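L-serine ammonia-lyase (Rhizomucor miehei CAU432, PDB 5C3U) belongs to the pyridoxal-phosphate-dependent enzymes and binds pyridoxal-5'-phosphate in a pocket of its single chain. Local coordinates at residues I71-G76 with R90-E95. Numbering follows the deposited sequence.
Sequences IQFVCG and RQLGVE
Val-94 and the ring of Phe-73 meet closely: CG1 of Val-94 lies 3.4 Å from CD2 of Phe-73 and approaches the ring obliquely, the two side chains crossing at about a right angle. The other methyl of Val-94, CG2, turns to Ile-71, whose CG1 it touches at 3.9 Å, so the two methyls of the valine are shared out between the two residues. In Ile-71, a chi1 of 55° combined with an extended chi2 brings CD1 over one face of the Phe-73 ring, 3.8 Å above its plane and displaced from the ring centre. Leu-92, at the end of the helix, adds a looser apolar contact from CD1 to CE2 of Phe-73.

Beside this cluster the backbones join. Phe-73 N donates to Glu-95 O at 2.8 Å with an N-H...O angle of 159°, and the same carbonyl oxygen receives a CA-H...O contact from Gln-72. One step back, a water lies between Ile-71 O and Glu-95 N, accepting from the amide; its distance to Ile-71 O, 2.5 Å, is very short, which leaves that half of the bridge doubtful. Strand 72-75, helix 79-92 and strand 95-100 form a right-handed beta-alpha-beta crossover, whose two strands run parallel and adjacent in the smaller four-stranded sheet. Gly-93, with positive phi, turns the chain out of the helix toward Val-94.

On the sheet face carrying Gln-72 and Glu-95, these side chains run alongside each other in the same direction, the amide turned 45° from the carboxylate; their contact is through Gln-72 CG, 3.8 Å from Glu-95 OE1. Helix 52-67 packs against the apolar cluster, Val-64 touching both Leu-92 and Val-94, while Cys-60 and Ala-63 meet Phe-73. Ile-142 of strand 141-143 touches Ile-71 and Phe-73.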
ATOM      1  N   ILE A  71      -5.241  26.406  -1.973  1.00 31.37           N
ATOM      2  CA  ILE A  71      -5.786  25.420  -1.048  1.00 31.66           C
ATOM      3  C   ILE A  71      -4.735  24.995  -0.036  1.00 29.55           C
ATOM      4  O   ILE A  71      -3.552  25.327  -0.162  1.00 28.97           O
ATOM      5  CB  ILE A  71      -6.295  24.175  -1.794  1.00 32.57           C
ATOM      6  CG1 ILE A  71      -5.166  23.582  -2.671  1.00 33.45           C
ATOM      7  CG2 ILE A  71      -7.544  24.529  -2.590  1.00 33.39           C
ATOM      8  CD1 ILE A  71      -5.454  22.188  -3.187  1.00 34.75           C
ATOM      9  N   GLN A  72      -5.178  24.278   0.993  1.00 27.99           N
ATOM     10  CA  GLN A  72      -4.256  23.627   1.911  1.00 26.51           C
ATOM     11  C   GLN A  72      -4.589  22.160   1.845  1.00 24.91           C
ATOM     12  O   GLN A  72      -5.768  21.807   1.928  1.00 25.42           O
ATOM     13  CB  GLN A  72      -4.446  24.115   3.353  1.00 28.55           C
ATOM     14  CG  GLN A  72      -4.237  25.608   3.562  1.00 34.23           C
ATOM     15  CD  GLN A  72      -5.524  26.396   3.402  1.00 37.57           C
ATOM     16  OE1 GLN A  72      -6.586  25.961   3.847  1.00 39.46           O
ATOM     17  NE2 GLN A  72      -5.437  27.559   2.757  1.00 39.15           N
ATOM     18  N   PHE A  73      -3.585  21.296   1.678  1.00 24.36           N
ATOM     19  CA  PHE A  73      -3.874  19.873   1.849  1.00 23.79           C
ATOM     20  C   PHE A  73      -3.723  19.552   3.331  1.00 23.02           C
ATOM     21  O   PHE A  73      -2.823  20.054   3.969  1.00 24.53           O
ATOM     22  CB  PHE A  73      -2.902  18.999   1.052  1.00 23.87           C
ATOM     23  CG  PHE A  73      -3.150  18.985  -0.434  1.00 25.05           C
ATOM     24  CD1 PHE A  73      -4.344  18.478  -0.951  1.00 27.26           C
ATOM     25  CD2 PHE A  73      -2.172  19.389  -1.316  1.00 27.70           C
ATOM     26  CE1 PHE A  73      -4.564  18.434  -2.327  1.00 26.96           C
ATOM     27  CE2 PHE A  73      -2.388  19.349  -2.698  1.00 26.57           C
ATOM     28  CZ  PHE A  73      -3.590  18.880  -3.195  1.00 25.77           C
ATOM     29  N   VAL A  74      -4.609  18.728   3.874  1.00 21.56           N
ATOM     30  CA  VAL A  74      -4.545  18.363   5.291  1.00 22.53           C
ATOM     31  C   VAL A  74      -4.522  16.841   5.334  1.00 22.03           C
ATOM     32  O   VAL A  74      -5.322  16.179   4.655  1.00 21.64           O
ATOM     33  CB  VAL A  74      -5.777  18.907   6.067  1.00 22.25           C
ATOM     34  CG1 VAL A  74      -5.724  18.495   7.538  1.00 22.69           C
ATOM     35  CG2 VAL A  74      -5.856  20.434   5.932  1.00 23.37           C
ATOM     36  N   CYS A  75      -3.620  16.269   6.124  1.00 21.67           N
ATOM     37  CA  CYS A  75      -3.546  14.817   6.191  1.00 20.96           C
ATOM     38  C   CYS A  75      -2.959  14.325   7.497  1.00 21.06           C
ATOM     39  O   CYS A  75      -1.937  14.840   7.945  1.00 20.53           O
ATOM     40  CB  CYS A  75      -2.731  14.272   5.006  1.00 23.44           C
ATOM     41  SG  CYS A  75      -2.884  12.482   4.795  1.00 25.61           S
ATOM     42  N   GLY A  76      -3.622  13.330   8.083  1.00 19.69           N
ATOM     43  CA  GLY A  76      -3.071  12.561   9.211  1.00 21.84           C
ATOM     44  C   GLY A  76      -3.214  11.043   9.013  1.00 24.70           C
ATOM     45  O   GLY A  76      -3.060  10.277   9.974  1.00 26.30           O
ATOM     46  N   ARG A  90       4.661  20.101  -2.138  1.00 26.72           N
ATOM     47  CA  ARG A  90       5.869  20.822  -2.574  1.00 29.21           C
ATOM     48  C   ARG A  90       5.959  20.909  -4.121  1.00 29.11           C
ATOM     49  O   ARG A  90       6.282  21.977  -4.668  1.00 30.37           O
ATOM     50  CB  ARG A  90       7.145  20.237  -1.942  1.00 32.88           C
ATOM     51  CG  ARG A  90       8.432  20.799  -2.550  1.00 37.60           C
ATOM     52  CD  ARG A  90       9.713  20.334  -1.864  1.00 42.71           C
ATOM     53  NE  ARG A  90       9.967  18.887  -1.959  1.00 46.87           N
ATOM     54  CZ  ARG A  90      10.700  18.286  -2.899  1.00 50.17           C
ATOM     55  NH1 ARG A  90      10.864  16.957  -2.867  1.00 45.10           N
ATOM     56  NH2 ARG A  90      11.258  18.994  -3.877  1.00 50.85           N
ATOM     57  N   GLN A  91       5.646  19.819  -4.823  1.00 26.75           N
ATOM     58  CA  GLN A  91       5.727  19.783  -6.299  1.00 27.94           C
ATOM     59  C   GLN A  91       4.681  20.687  -6.934  1.00 29.49           C
ATOM     60  O   GLN A  91       4.945  21.331  -7.949  1.00 30.01           O
ATOM     61  CB  GLN A  91       5.532  18.374  -6.846  1.00 29.35           C
ATOM     62  CG  GLN A  91       6.683  17.418  -6.576  1.00 33.10           C
ATOM     63  CD  GLN A  91       8.010  17.967  -7.053  1.00 37.28           C
ATOM     64  OE1 GLN A  91       8.210  18.167  -8.244  1.00 40.71           O
ATOM     65  NE2 GLN A  91       8.920  18.208  -6.120  1.00 41.64           N
ATOM     66  N   LEU A  92       3.500  20.735  -6.311  1.00 27.53           N
ATOM     67  CA  LEU A  92       2.371  21.522  -6.820  1.00 28.90           C
ATOM     68  C   LEU A  92       2.356  22.985  -6.357  1.00 29.53           C
ATOM     69  O   LEU A  92       1.542  23.779  -6.842  1.00 30.22           O
ATOM     70  CB  LEU A  92       1.038  20.832  -6.479  1.00 27.82           C
ATOM     71  CG  LEU A  92       0.895  19.429  -7.087  1.00 27.91           C
ATOM     72  CD1 LEU A  92      -0.259  18.671  -6.434  1.00 27.96           C
ATOM     73  CD2 LEU A  92       0.735  19.479  -8.607  1.00 31.04           C
ATOM     74  N   GLY A  93       3.251  23.343  -5.435  1.00 30.53           N
ATOM     75  CA  GLY A  93       3.289  24.695  -4.861  1.00 32.65           C
ATOM     76  C   GLY A  93       2.110  25.045  -3.954  1.00 33.45           C
ATOM     77  O   GLY A  93       1.575  26.159  -4.020  1.00 34.06           O
ATOM     78  N   VAL A  94       1.707  24.099  -3.104  1.00 29.99           N
ATOM     79  CA  VAL A  94       0.515  24.232  -2.279  1.00 29.57           C
ATOM     80  C   VAL A  94       0.903  24.030  -0.819  1.00 29.47           C
ATOM     81  O   VAL A  94       1.849  23.293  -0.528  1.00 29.97           O
ATOM     82  CB  VAL A  94      -0.567  23.223  -2.750  1.00 32.63           C
ATOM     83  CG1 VAL A  94      -1.384  22.685  -1.605  1.00 35.11           C
ATOM     84  CG2 VAL A  94      -1.445  23.858  -3.820  1.00 33.50           C
ATOM     85  N   GLU A  95       0.203  24.706   0.086  1.00 29.76           N
ATOM     86  CA  GLU A  95       0.358  24.479   1.533  1.00 31.03           C
ATOM     87  C   GLU A  95      -0.090  23.084   1.987  1.00 29.96           C
ATOM     88  O   GLU A  95      -1.119  22.573   1.542  1.00 29.11           O
ATOM     89  CB  GLU A  95      -0.460  25.528   2.288  1.00 36.44           C
ATOM     90  CG  GLU A  95       0.072  25.934   3.647  1.00 45.60           C
ATOM     91  CD  GLU A  95      -0.088  27.429   3.884  1.00 49.94           C
ATOM     92  OE1 GLU A  95      -1.208  27.956   3.692  1.00 54.40           O
ATOM     93  OE2 GLU A  95       0.915  28.084   4.240  1.00 54.07           O
TER
HETATM   94  O   HOH W   1      -1.659  26.918  -0.694  1.00 30.61           O